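Local coordinates for surface antigen protein 2 (Candida albicans, PDB 4Y7S) that binds heme as a secreted hemophore and exchanges it with partner CFEM proteins, so that the fungus can use iron from human hemoglobin, at residues S14-A19 with G49-I54; E32-S37 with G59-C64; K68-D73 with D106-A111; N76-A81 with P93-P98. All blocks are in the same frame, centred on the assembly; numbering follows the deposited sequence.

Contact 1 (S14-A19 with G49-I54). With HEB (heme b/c), chain D.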
loop_
_atom_site.group_PDB
_atom_site.type_symbol
_atom_site.label_atom_id
_atom_site.label_comp_id
_atom_site.label_asym_id
_atom_site.label_seq_id
_atom_site.Cartn_x
_atom_site.Cartn_y
_atom_site.Cartn_z
ATOM N N SER A 14 -23.277 0.701 8.577
ATOM C CA SER A 14 -23.417 -0.040 9.828
ATOM C C SER A 14 -22.065 -0.564 10.303
ATOM O O SER A 14 -21.713 -0.430 11.459
ATOM C CB SER A 14 -24.387 -1.207 9.645
ATOM O OG SER A 14 -25.626 -0.743 9.144
ATOM N N ILE A 15 -21.326 -1.175 9.386
ATOM C CA ILE A 15 -19.987 -1.667 9.647
ATOM C C ILE A 15 -19.007 -0.773 8.880
ATOM O O ILE A 15 -18.310 0.050 9.458
ATOM C CB ILE A 15 -19.828 -3.145 9.209
ATOM C CG1 ILE A 15 -20.818 -4.044 9.956
ATOM C CG2 ILE A 15 -18.400 -3.628 9.422
ATOM C CD1 ILE A 15 -20.872 -5.489 9.390
ATOM N N ASN A 16 -18.965 -0.948 7.565
ATOM C CA ASN A 16 -18.250 -0.034 6.685
ATOM C C ASN A 16 -18.782 -0.181 5.253
ATOM O O ASN A 16 -19.608 -1.046 4.986
ATOM C CB ASN A 16 -16.730 -0.267 6.757
ATOM C CG ASN A 16 -16.311 -1.676 6.335
ATOM O OD1 ASN A 16 -16.521 -2.084 5.196
ATOM N ND2 ASN A 16 -15.675 -2.404 7.247
ATOM N N GLY A 17 -18.322 0.676 4.344
ATOM C CA GLY A 17 -18.860 0.719 2.996
ATOM C C GLY A 17 -18.646 -0.547 2.184
ATOM O O GLY A 17 -19.416 -0.830 1.268
ATOM N N PHE A 18 -17.610 -1.308 2.518
ATOM C CA PHE A 18 -17.336 -2.582 1.852
ATOM C C PHE A 18 -18.185 -3.694 2.460
ATOM O O PHE A 18 -18.924 -4.376 1.764
ATOM C CB PHE A 18 -15.851 -2.907 1.956
ATOM C CG PHE A 18 -15.457 -4.287 1.431
ATOM C CD1 PHE A 18 -15.361 -4.535 0.071
ATOM C CD2 PHE A 18 -15.129 -5.313 2.315
ATOM C CE1 PHE A 18 -14.973 -5.803 -0.410
ATOM C CE2 PHE A 18 -14.735 -6.579 1.849
ATOM C CZ PHE A 18 -14.647 -6.816 0.485
ATOM N N ALA A 19 -18.071 -3.855 3.773
ATOM C CA ALA A 19 -18.821 -4.862 4.509
ATOM C C ALA A 19 -20.332 -4.784 4.305
ATOM O O ALA A 19 -20.975 -5.816 4.130
ATOM C CB ALA A 19 -18.503 -4.754 5.990
ATOM N N GLY A 49 -15.846 2.067 -2.787
ATOM C CA GLY A 49 -14.784 2.113 -3.779
ATOM C C GLY A 49 -13.410 2.311 -3.179
ATOM O O GLY A 49 -12.468 1.616 -3.542
ATOM N N CYS A 50 -13.285 3.254 -2.246
ATOM C CA CYS A 50 -11.997 3.464 -1.599
ATOM C C CYS A 50 -11.543 2.207 -0.824
ATOM O O CYS A 50 -10.395 1.785 -0.929
ATOM C CB CYS A 50 -12.072 4.667 -0.664
ATOM S SG CYS A 50 -10.501 5.125 0.077
ATOM N N LEU A 51 -12.455 1.567 -0.108
ATOM C CA LEU A 51 -12.101 0.392 0.691
ATOM C C LEU A 51 -11.841 -0.849 -0.174
ATOM O O LEU A 51 -11.332 -1.864 0.315
ATOM C CB LEU A 51 -13.205 0.110 1.709
ATOM C CG LEU A 51 -13.356 1.197 2.763
ATOM C CD1 LEU A 51 -14.579 0.958 3.624
ATOM C CD2 LEU A 51 -12.125 1.309 3.613
ATOM N N CYS A 52 -12.194 -0.762 -1.453
ATOM C CA CYS A 52 -11.864 -1.798 -2.433
ATOM C C CYS A 52 -10.448 -1.673 -3.003
ATOM O O CYS A 52 -9.933 -2.625 -3.605
ATOM C CB CYS A 52 -12.857 -1.755 -3.598
ATOM S SG CYS A 52 -14.522 -2.323 -3.176
ATOM N N VAL A 53 -9.813 -0.517 -2.825
ATOM C CA VAL A 53 -8.542 -0.292 -3.483
ATOM C C VAL A 53 -7.374 0.006 -2.541
ATOM O O VAL A 53 -6.261 0.145 -3.013
ATOM C CB VAL A 53 -8.634 0.862 -4.544
ATOM C CG1 VAL A 53 -9.774 0.590 -5.500
ATOM C CG2 VAL A 53 -8.783 2.252 -3.905
ATOM N N ILE A 54 -7.605 0.144 -1.236
ATOM C CA ILE A 54 -6.486 0.410 -0.331
ATOM C C ILE A 54 -5.932 -0.934 0.161
ATOM O O ILE A 54 -6.595 -1.611 0.946
ATOM C CB ILE A 54 -6.889 1.282 0.881
ATOM C CG1 ILE A 54 -7.494 2.622 0.427
ATOM C CG2 ILE A 54 -5.678 1.517 1.784
ATOM C CD1 ILE A 54 -6.535 3.492 -0.402
HETATM FE FE HEB D . -13.855 7.988 -2.571
HETATM C CHA HEB D . -16.097 10.468 -1.772
HETATM C CHB HEB D . -16.148 6.701 -4.808
HETATM C CHC HEB D . -11.404 6.053 -4.042
HETATM C CHD HEB D . -11.391 9.557 -0.813
HETATM N NA HEB D . -15.779 8.510 -3.204
HETATM C C1A HEB D . -16.527 9.540 -2.691
HETATM C C2A HEB D . -17.834 9.492 -3.301
HETATM C C3A HEB D . -17.851 8.454 -4.144
HETATM C C4A HEB D . -16.552 7.813 -4.099
HETATM C CMA HEB D . -19.019 7.971 -5.039
HETATM C CAA HEB D . -18.984 10.493 -3.010
HETATM C CBA HEB D . -19.091 11.465 -4.184
HETATM C CGA HEB D . -20.280 12.384 -4.021
HETATM O O1A HEB D . -20.856 12.820 -5.051
HETATM O O2A HEB D . -20.656 12.690 -2.870
HETATM N NB HEB D . -13.788 6.717 -4.123
HETATM C C1B HEB D . -14.851 6.230 -4.866
HETATM C C2B HEB D . -14.367 5.148 -5.704
HETATM C C3B HEB D . -13.064 4.997 -5.458
HETATM C C4B HEB D . -12.690 5.958 -4.483
HETATM C CMB HEB D . -15.217 4.314 -6.679
HETATM C CAB HEB D . -12.026 4.022 -6.042
HETATM C CBB HEB D . -12.206 3.408 -7.204
HETATM N NC HEB D . -11.788 7.850 -2.500
HETATM C C1C HEB D . -10.982 6.925 -3.100
HETATM C C2C HEB D . -9.630 7.012 -2.577
HETATM C C3C HEB D . -9.647 7.986 -1.665
HETATM C C4C HEB D . -10.994 8.526 -1.612
HETATM C CMC HEB D . -8.470 6.086 -3.035
HETATM C CAC HEB D . -8.514 8.542 -0.783
HETATM C CBC HEB D . -7.245 8.210 -0.997
HETATM N ND HEB D . -13.747 9.757 -1.511
HETATM C C1D HEB D . -12.631 10.149 -0.787
HETATM C C2D HEB D . -12.979 11.267 0.051
HETATM C C3D HEB D . -14.443 11.558 -0.259
HETATM C C4D HEB D . -14.836 10.569 -1.228
HETATM C CMD HEB D . -12.050 12.017 1.025
HETATM C CAD HEB D . -15.336 12.636 0.380
HETATM C CBD HEB D . -15.305 13.956 -0.372
HETATM C CGD HEB D . -15.938 15.006 0.512
HETATM O O1D HEB D . -16.475 14.658 1.608
HETATM O O2D HEB D . -15.896 16.204 0.116
#
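Leu-51 reaches from helix 48-53 onto the turn formed by Asn-16, Gly-17 and Phe-18, and its CD1 methyl does most of the touching. Leu-51 CD1 lies 3.8 Å from Gly-17 N and 3.9 Å from Asn-16 OD1, so an apolar branch packs against the polar atoms of the turn. Beside it the two side-chain stems meet, Phe-18 CB to Leu-51 CB at 4.0 Å. With CG trans to its own backbone N (chi1 174°), the Phe-18 ring runs on past Leu-51 to Cys-52, whose SG sits 4.0 Å from ring atom CD1 in an oblique sulfur-aromatic contact. The turn is held by Asn-16, which caps the helix that follows: OD1 accepts a nearly straight bond from Ala-19 N (2.8 Å, 173°), the donor standing above the carbonyl plane, and a weak one from Phe-18 N. Its ND2 is used as well, donating to Val-34 O. Other residues of the short helix serve the heme. Cys-50 SG comes within 3.4 Å of heme atom C2C, Val-53 touches a heme methyl, and Asp-47, the axial iron ligand, accepts from Cys-50 N. The contact is thus a second layer behind the heme pocket, with the Phe-18 ring lying nearly parallel to that of Trp-95 and reaching helix 72-87 at Phe-77, Ala-81 and Cys-85, while Asn-16 and Leu-51 both touch Phe-57 of helix 55-68.

Contact 2 (E32-S37 with G59-C64)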
loop_
_atom_site.group_PDB
_atom_site.type_symbol
_atom_site.label_atom_id
_atom_site.label_comp_id
_atom_site.label_asym_id
_atom_site.label_seq_id
_atom_site.Cartn_x
_atom_site.Cartn_y
_atom_site.Cartn_z
ATOM N N GLU A 32 -16.253 -12.039 10.247
ATOM C CA GLU A 32 -15.362 -11.286 11.128
ATOM C C GLU A 32 -14.294 -10.546 10.328
ATOM O O GLU A 32 -13.818 -9.490 10.739
ATOM C CB GLU A 32 -14.672 -12.208 12.156
ATOM C CG GLU A 32 -13.786 -13.298 11.540
ATOM C CD GLU A 32 -13.119 -14.209 12.596
ATOM O OE1 GLU A 32 -12.384 -13.702 13.478
ATOM O OE2 GLU A 32 -13.349 -15.436 12.550
ATOM N N CYS A 33 -13.939 -11.097 9.172
ATOM C CA CYS A 33 -12.862 -10.563 8.370
ATOM C C CYS A 33 -13.187 -9.174 7.801
ATOM O O CYS A 33 -12.286 -8.347 7.674
ATOM C CB CYS A 33 -12.526 -11.543 7.252
ATOM S SG CYS A 33 -11.963 -13.116 7.873
ATOM N N VAL A 34 -14.454 -8.909 7.475
ATOM C CA VAL A 34 -14.820 -7.641 6.843
ATOM C C VAL A 34 -15.071 -6.513 7.847
ATOM O O VAL A 34 -15.304 -5.373 7.450
ATOM C CB VAL A 34 -16.054 -7.799 5.916
ATOM C CG1 VAL A 34 -15.763 -8.846 4.827
ATOM C CG2 VAL A 34 -17.313 -8.161 6.684
ATOM N N LYS A 35 -15.006 -6.837 9.137
ATOM C CA LYS A 35 -15.167 -5.856 10.210
ATOM C C LYS A 35 -13.844 -5.152 10.530
ATOM O O LYS A 35 -13.718 -4.458 11.539
ATOM C CB LYS A 35 -15.724 -6.538 11.463
ATOM C CG LYS A 35 -17.122 -7.109 11.281
ATOM C CD LYS A 35 -17.619 -7.768 12.563
ATOM C CE LYS A 35 -19.054 -8.225 12.452
ATOM N NZ LYS A 35 -19.532 -8.835 13.722
ATOM N N GLN A 36 -12.859 -5.354 9.661
ATOM C CA GLN A 36 -11.562 -4.700 9.745
ATOM C C GLN A 36 -11.719 -3.182 9.923
ATOM O O GLN A 36 -12.535 -2.550 9.248
ATOM C CB GLN A 36 -10.772 -5.036 8.477
ATOM C CG GLN A 36 -9.387 -4.453 8.372
ATOM C CD GLN A 36 -8.428 -5.167 9.289
ATOM O OE1 GLN A 36 -8.604 -6.363 9.565
ATOM N NE2 GLN A 36 -7.375 -4.460 9.737
ATOM N N SER A 37 -10.941 -2.595 10.824
ATOM C CA SER A 37 -10.981 -1.150 11.033
ATOM C C SER A 37 -10.570 -0.379 9.786
ATOM O O SER A 37 -9.642 -0.766 9.098
ATOM C CB SER A 37 -10.072 -0.753 12.189
ATOM O OG SER A 37 -9.992 0.655 12.262
ATOM N N GLY A 59 -5.913 -6.229 2.012
ATOM C CA GLY A 59 -4.962 -7.292 2.322
ATOM C C GLY A 59 -5.244 -7.890 3.692
ATOM O O GLY A 59 -5.114 -9.095 3.907
ATOM N N ALA A 60 -5.633 -7.033 4.630
ATOM C CA ALA A 60 -5.982 -7.512 5.957
ATOM C C ALA A 60 -7.231 -8.381 5.872
ATOM O O ALA A 60 -7.281 -9.456 6.470
ATOM C CB ALA A 60 -6.210 -6.340 6.923
ATOM N N VAL A 61 -8.228 -7.907 5.129
ATOM C CA VAL A 61 -9.461 -8.648 4.946
ATOM C C VAL A 61 -9.133 -9.974 4.259
ATOM O O VAL A 61 -9.568 -11.035 4.694
ATOM C CB VAL A 61 -10.500 -7.838 4.124
ATOM C CG1 VAL A 61 -11.667 -8.726 3.739
ATOM C CG2 VAL A 61 -10.990 -6.633 4.923
ATOM N N GLY A 62 -8.313 -9.900 3.222
ATOM C CA GLY A 62 -7.929 -11.072 2.462
ATOM C C GLY A 62 -7.150 -12.097 3.275
ATOM O O GLY A 62 -7.399 -13.301 3.181
ATOM N N ASN A 63 -6.209 -11.619 4.078
ATOM C CA ASN A 63 -5.435 -12.495 4.944
ATOM C C ASN A 63 -6.330 -13.239 5.903
ATOM O O ASN A 63 -6.136 -14.424 6.150
ATOM C CB ASN A 63 -4.422 -11.695 5.741
ATOM C CG ASN A 63 -3.183 -11.409 4.965
ATOM O OD1 ASN A 63 -2.847 -12.121 4.018
ATOM N ND2 ASN A 63 -2.465 -10.376 5.374
ATOM N N CYS A 64 -7.312 -12.531 6.452
ATOM C CA CYS A 64 -8.250 -13.130 7.388
ATOM C C CYS A 64 -9.127 -14.202 6.706
ATOM O O CYS A 64 -9.313 -15.298 7.237
ATOM C CB CYS A 64 -9.122 -12.035 8.018
ATOM S SG CYS A 64 -10.395 -12.637 9.190
#
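Carbonyl oxygen O of Cys-33 is met by the whole branch point of Val-61: methyl CG2 is nearest at 3.5 Å, with CB and CG1 each at 4.0 Å. These are van der Waals contacts, and no hydrogen bond crosses between 32-37 and 59-64. What ties the two together is covalent. Cys-33 SG and Cys-64 SG form a disulfide of 2.1 Å with a left-handed twist (chi3 -69°). On the helix side SG of Cys-64 points directly away from its own amide nitrogen (chi1 178°), which carries the sulfur out toward segment 32-37. This is one of the four disulfides that stabilise the CFEM domain, a helical basket of six helices, and here it pins segment 32-37 to helix 55-68. Ala-60 and Val-61, with Cys-64 about one turn further on, make the side of the helix that faces segment 32-37. At its Ala-60 end the Gln-36 amide lies flat against the methyl: CB of Ala-60 is 3.4 Å from CD of Gln-36 and 3.6 Å from both OE1 and NE2, so it sits over the middle of the group. A bend at chi2 (74°) folds the amide back to this place, and Gln-36 CB leans on Val-61 CG2 at 3.9 Å. Val-34 adds a looser methyl contact with Val-61, and both valines touch Phe-77 of helix 72-87. Ala-60 also packs on Asp-24 of the third subunit.

Contact 3 (K68-D73 with D106-A111)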
loop_
_atom_site.group_PDB
_atom_site.type_symbol
_atom_site.label_atom_id
_atom_site.label_comp_id
_atom_site.label_asym_id
_atom_site.label_seq_id
_atom_site.Cartn_x
_atom_site.Cartn_y
_atom_site.Cartn_z
ATOM N N LYS A 68 -9.379 -18.115 7.737
ATOM C CA LYS A 68 -10.629 -18.565 8.340
ATOM C C LYS A 68 -11.526 -19.380 7.409
ATOM O O LYS A 68 -12.428 -20.080 7.875
ATOM C CB LYS A 68 -11.417 -17.339 8.825
ATOM C CG LYS A 68 -10.713 -16.451 9.855
ATOM C CD LYS A 68 -10.622 -17.052 11.216
ATOM C CE LYS A 68 -9.880 -16.093 12.159
ATOM N NZ LYS A 68 -9.440 -16.794 13.395
ATOM N N CYS A 69 -11.319 -19.257 6.096
ATOM C CA CYS A 69 -12.187 -19.903 5.087
ATOM C C CYS A 69 -11.440 -20.921 4.202
ATOM O O CYS A 69 -10.256 -20.745 3.919
ATOM C CB CYS A 69 -12.835 -18.828 4.189
ATOM S SG CYS A 69 -13.880 -17.624 5.071
ATOM N N ARG A 70 -12.140 -21.976 3.769
ATOM C CA ARG A 70 -11.569 -22.979 2.861
ATOM C C ARG A 70 -12.501 -23.257 1.696
ATOM O O ARG A 70 -13.707 -23.031 1.791
ATOM C CB ARG A 70 -11.297 -24.306 3.596
ATOM C CG ARG A 70 -10.371 -24.204 4.784
ATOM C CD ARG A 70 -8.914 -24.341 4.380
ATOM N NE ARG A 70 -8.013 -24.089 5.506
ATOM C CZ ARG A 70 -7.595 -22.881 5.881
ATOM N NH1 ARG A 70 -7.988 -21.787 5.221
ATOM N NH2 ARG A 70 -6.781 -22.760 6.922
ATOM N N GLY A 71 -11.937 -23.754 0.603
ATOM C CA GLY A 71 -12.720 -24.257 -0.518
ATOM C C GLY A 71 -13.642 -23.219 -1.127
ATOM O O GLY A 71 -13.270 -22.066 -1.316
ATOM N N ALA A 72 -14.864 -23.635 -1.418
ATOM C CA ALA A 72 -15.836 -22.775 -2.086
ATOM C C ALA A 72 -16.147 -21.510 -1.298
ATOM O O ALA A 72 -16.541 -20.496 -1.886
ATOM C CB ALA A 72 -17.104 -23.553 -2.360
ATOM N N ASP A 73 -15.972 -21.546 0.023
ATOM C CA ASP A 73 -16.198 -20.360 0.841
ATOM C C ASP A 73 -15.239 -19.243 0.419
ATOM O O ASP A 73 -15.611 -18.064 0.386
ATOM C CB ASP A 73 -16.017 -20.673 2.331
ATOM C CG ASP A 73 -17.139 -21.506 2.894
ATOM O OD1 ASP A 73 -18.197 -21.606 2.236
ATOM O OD2 ASP A 73 -16.939 -22.102 3.980
ATOM N N ASP A 106 -5.854 -18.182 -3.197
ATOM C CA ASP A 106 -5.832 -19.279 -4.162
ATOM C C ASP A 106 -5.605 -20.605 -3.437
ATOM O O ASP A 106 -6.281 -21.618 -3.703
ATOM C CB ASP A 106 -4.736 -19.087 -5.225
ATOM C CG ASP A 106 -5.031 -17.943 -6.192
ATOM O OD1 ASP A 106 -6.164 -17.413 -6.174
ATOM O OD2 ASP A 106 -4.133 -17.593 -6.995
ATOM N N ALA A 107 -4.620 -20.605 -2.544
ATOM C CA ALA A 107 -4.274 -21.821 -1.802
ATOM C C ALA A 107 -5.430 -22.273 -0.900
ATOM O O ALA A 107 -5.746 -23.469 -0.822
ATOM C CB ALA A 107 -3.006 -21.594 -0.978
ATOM N N ALA A 108 -6.032 -21.328 -0.191
ATOM C CA ALA A 108 -7.144 -21.641 0.704
ATOM C C ALA A 108 -8.328 -22.224 -0.062
ATOM O O ALA A 108 -8.996 -23.154 0.419
ATOM C CB ALA A 108 -7.578 -20.398 1.464
ATOM N N ALA A 109 -8.522 -21.757 -1.295
ATOM C CA ALA A 109 -9.641 -22.217 -2.115
ATOM C C ALA A 109 -9.448 -23.635 -2.643
ATOM O O ALA A 109 -10.426 -24.318 -2.931
ATOM C CB ALA A 109 -9.849 -21.275 -3.281
ATOM N N THR A 110 -8.193 -24.057 -2.790
ATOM C CA THR A 110 -7.852 -25.395 -3.295
ATOM C C THR A 110 -7.514 -26.411 -2.214
ATOM O O THR A 110 -7.234 -27.561 -2.536
ATOM C CB THR A 110 -6.672 -25.356 -4.276
ATOM O OG1 THR A 110 -5.490 -24.908 -3.602
ATOM C CG2 THR A 110 -6.979 -24.425 -5.449
ATOM N N ALA A 111 -7.487 -25.987 -0.954
ATOM C CA ALA A 111 -7.163 -26.882 0.161
ATOM C C ALA A 111 -7.943 -28.203 0.112
ATOM O O ALA A 111 -9.161 -28.224 -0.079
ATOM C CB ALA A 111 -7.429 -26.183 1.484
#
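Gly-71 N donates to Ala-108 O across the contact, 3.0 Å long and fairly straight at 160°, with the donor tilted out of the carbonyl plane. Next to it Gly-71 CA approaches Ala-109 O at 3.3 Å in a CA-H...O contact, so one glycine addresses two successive carbonyls in the last turn of helix 99-110. Gly-71 has a positive phi (59°) and sits at the N-cap of helix 72-87. The methyl CB of Ala-108 rests 3.6 Å from Cys-69 O. Arg-70 flanks the pair: its CD reaches CB of Ala-111 at 3.7 Å, though that terminal residue is poorly ordered, and its NH1 comes within 4.0 Å of Ala-108 CB. NH1 is held mainly from outside, by Ala-66 O of helix 55-68, and more weakly by the neighbouring Cys-69 O. Further out, the disulfide of Cys-69 ties the connection between helices 55-68 and 72-87 to Cys-29, and Val-74 packs against both Ala-108 and Ala-109. The chemistry is mainly backbone to backbone. Besides a weak, long bond from Ala-111 N and a CA-H...O contact from Arg-70 CA, Ala-108 O receives the amide of Gly-71, so the start of one helix supplies a sound donor to a carbonyl near the end of another.

Contact 4 (N76-A81 with P93-P98)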
loop_
_atom_site.group_PDB
_atom_site.type_symbol
_atom_site.label_atom_id
_atom_site.label_comp_id
_atom_site.label_asym_id
_atom_site.label_seq_id
_atom_site.Cartn_x
_atom_site.Cartn_y
_atom_site.Cartn_z
ATOM N N ASN A 76 -16.461 -18.042 -3.173
ATOM C CA ASN A 76 -17.680 -17.255 -3.058
ATOM C C ASN A 76 -17.436 -15.894 -2.410
ATOM O O ASN A 76 -17.995 -14.880 -2.836
ATOM C CB ASN A 76 -18.732 -18.054 -2.287
ATOM C CG ASN A 76 -19.368 -19.124 -3.131
ATOM O OD1 ASN A 76 -19.472 -18.969 -4.341
ATOM N ND2 ASN A 76 -19.744 -20.250 -2.511
ATOM N N PHE A 77 -16.598 -15.853 -1.388
ATOM C CA PHE A 77 -16.249 -14.573 -0.811
ATOM C C PHE A 77 -15.615 -13.661 -1.875
ATOM O O PHE A 77 -15.986 -12.495 -1.991
ATOM C CB PHE A 77 -15.296 -14.682 0.373
ATOM C CG PHE A 77 -14.857 -13.339 0.840
ATOM C CD1 PHE A 77 -15.660 -12.622 1.725
ATOM C CD2 PHE A 77 -13.720 -12.737 0.314
ATOM C CE1 PHE A 77 -15.310 -11.341 2.121
ATOM C CE2 PHE A 77 -13.357 -11.451 0.705
ATOM C CZ PHE A 77 -14.155 -10.756 1.608
ATOM N N ARG A 78 -14.678 -14.188 -2.658
ATOM C CA ARG A 78 -13.996 -13.354 -3.632
ATOM C C ARG A 78 -14.964 -12.858 -4.721
ATOM O O ARG A 78 -14.852 -11.720 -5.168
ATOM C CB ARG A 78 -12.835 -14.084 -4.304
ATOM C CG ARG A 78 -11.668 -14.373 -3.402
ATOM C CD ARG A 78 -10.460 -14.923 -4.197
ATOM N NE ARG A 78 -9.618 -13.871 -4.788
ATOM C CZ ARG A 78 -8.412 -14.085 -5.321
ATOM N NH1 ARG A 78 -7.904 -15.309 -5.359
ATOM N NH2 ARG A 78 -7.719 -13.079 -5.831
ATOM N N LYS A 79 -15.903 -13.708 -5.140
ATOM C CA LYS A 79 -16.902 -13.312 -6.123
ATOM C C LYS A 79 -17.745 -12.167 -5.605
ATOM O O LYS A 79 -18.053 -11.247 -6.343
ATOM C CB LYS A 79 -17.805 -14.484 -6.474
ATOM C CG LYS A 79 -17.120 -15.482 -7.370
ATOM C CD LYS A 79 -18.068 -16.604 -7.859
ATOM C CE LYS A 79 -17.317 -17.551 -8.801
ATOM N NZ LYS A 79 -18.051 -18.817 -9.022
ATOM N N LEU A 80 -18.125 -12.225 -4.339
ATOM C CA LEU A 80 -18.918 -11.146 -3.757
ATOM C C LEU A 80 -18.114 -9.852 -3.597
ATOM O O LEU A 80 -18.634 -8.756 -3.862
ATOM C CB LEU A 80 -19.484 -11.570 -2.412
ATOM C CG LEU A 80 -20.654 -12.527 -2.531
ATOM C CD1 LEU A 80 -20.794 -13.276 -1.250
ATOM C CD2 LEU A 80 -21.936 -11.782 -2.874
ATOM N N ALA A 81 -16.857 -9.968 -3.162
ATOM C CA ALA A 81 -15.998 -8.801 -3.031
ATOM C C ALA A 81 -15.813 -8.112 -4.377
ATOM O O ALA A 81 -15.965 -6.886 -4.511
ATOM C CB ALA A 81 -14.646 -9.193 -2.447
ATOM N N PRO A 93 -8.722 -5.220 -11.391
ATOM C CA PRO A 93 -9.430 -6.416 -10.907
ATOM C C PRO A 93 -10.462 -6.179 -9.801
ATOM O O PRO A 93 -10.849 -7.147 -9.138
ATOM C CB PRO A 93 -8.273 -7.302 -10.404
ATOM C CG PRO A 93 -7.269 -6.319 -9.874
ATOM C CD PRO A 93 -7.376 -5.099 -10.781
ATOM N N TYR A 94 -10.877 -4.925 -9.616
ATOM C CA TYR A 94 -12.063 -4.580 -8.830
ATOM C C TYR A 94 -11.820 -4.628 -7.320
ATOM O O TYR A 94 -11.922 -3.601 -6.649
ATOM C CB TYR A 94 -13.242 -5.477 -9.255
ATOM C CG TYR A 94 -13.423 -5.468 -10.767
ATOM C CD1 TYR A 94 -13.862 -4.323 -11.419
ATOM C CD2 TYR A 94 -13.110 -6.577 -11.540
ATOM C CE1 TYR A 94 -14.005 -4.279 -12.791
ATOM C CE2 TYR A 94 -13.260 -6.546 -12.917
ATOM C CZ TYR A 94 -13.705 -5.395 -13.538
ATOM O OH TYR A 94 -13.855 -5.347 -14.908
ATOM N N TRP A 95 -11.521 -5.805 -6.775
ATOM C CA TRP A 95 -11.109 -5.915 -5.381
ATOM C C TRP A 95 -9.583 -5.978 -5.384
ATOM O O TRP A 95 -8.998 -6.992 -5.742
ATOM C CB TRP A 95 -11.750 -7.124 -4.708
ATOM C CG TRP A 95 -11.477 -7.210 -3.226
ATOM C CD1 TRP A 95 -11.643 -6.217 -2.306
ATOM C CD2 TRP A 95 -11.009 -8.350 -2.504
ATOM N NE1 TRP A 95 -11.290 -6.659 -1.065
ATOM C CE2 TRP A 95 -10.904 -7.971 -1.151
ATOM C CE3 TRP A 95 -10.667 -9.662 -2.865
ATOM C CZ2 TRP A 95 -10.466 -8.844 -0.166
ATOM C CZ3 TRP A 95 -10.238 -10.526 -1.882
ATOM C CH2 TRP A 95 -10.149 -10.119 -0.546
ATOM N N ILE A 96 -8.941 -4.869 -5.038
ATOM C CA ILE A 96 -7.511 -4.727 -5.293
ATOM C C ILE A 96 -6.691 -5.200 -4.108
ATOM O O ILE A 96 -6.527 -4.471 -3.140
ATOM C CB ILE A 96 -7.111 -3.252 -5.567
ATOM C CG1 ILE A 96 -8.057 -2.558 -6.568
ATOM C CG2 ILE A 96 -5.669 -3.179 -6.044
ATOM C CD1 ILE A 96 -7.995 -3.057 -7.987
ATOM N N ILE A 97 -6.115 -6.393 -4.221
ATOM C CA ILE A 97 -5.348 -6.981 -3.123
ATOM C C ILE A 97 -3.908 -7.210 -3.510
ATOM O O ILE A 97 -3.585 -7.349 -4.688
ATOM C CB ILE A 97 -5.960 -8.328 -2.655
ATOM C CG1 ILE A 97 -6.132 -9.308 -3.821
ATOM C CG2 ILE A 97 -7.263 -8.089 -1.988
ATOM C CD1 ILE A 97 -6.649 -10.700 -3.392
ATOM N N PRO A 98 -3.026 -7.282 -2.508
ATOM C CA PRO A 98 -1.633 -7.635 -2.780
ATOM C C PRO A 98 -1.494 -9.006 -3.487
ATOM O O PRO A 98 -2.331 -9.894 -3.280
ATOM C CB PRO A 98 -1.027 -7.706 -1.391
ATOM C CG PRO A 98 -1.921 -6.875 -0.523
ATOM C CD PRO A 98 -3.274 -7.061 -1.072
#
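The chain at Trp-95 to Ile-97 is extended and passes helix 72-87 most closely at Ala-81, where the CA atoms of Ala-81 and Trp-95 are 6.1 Å apart. Alternate residues, Trp-95 and Ile-97, therefore present their side chains to the helix. Trp-95 carries the contact. A first torsion of -174° stretches its side chain away from the main-chain N and swings the indole across the helix surface. The Ala-81 methyl lies over one face in a CH-pi contact, CB being 3.9 Å from the centroid of the five-membered ring, and CG2 of Ile-97 covers the opposite face over its centre, so the indole is sandwiched between two methyls. Phe-77, one turn earlier on the helix, presents its edge to the six-membered ring in a T-shaped pair, with centroids 5.5 Å apart and planes at 74°; the nearest atoms are Phe-77 CE2 and Trp-95 CH2 at 3.7 Å. Arg-78 bends at chi3 (85°) and crosses Ile-97 at about a right angle, bringing NH2 within 3.6 Å of Ile-97 CD1. Its polar end is tied to helix 99-110, where NH2 bonds to Ser-102 OG and NH1 forms a salt bridge with Asp-106. Leu-105 of that helix also touches Trp-95, Ile-97 and Arg-78. No hydrogen bond crosses between the segments: dispersion and ring contacts hold the loop to the helix, while the charged end of Arg-78 is satisfied by helix 99-110.

In the fold
Contacts 1, 2 and 4 form one core. Contact 1, whose segment 49-54 lies against the heme, has its centre 11 Å from that of contact 2 and 12 Å from that of contact 4. Cys-52 O and Ile-96 N, 2.8 Å apart, probably hydrogen-bond between contacts 1 and 4. Contacts 2 and 4 meet where Val-34 CG1 lies 3.7 Å from Phe-77 CE1. Contact 3 is the far end, its centre about 22 Å from that of contact 1. It joins contact 4 through a salt bridge, Asp-106 OD1 to Arg-78 NH1 at 2.8 Å, and touches contact 2 by packing, as of Glu-32 on Lys-68. The side chain of Trp-95 is about 11 Å from the heme.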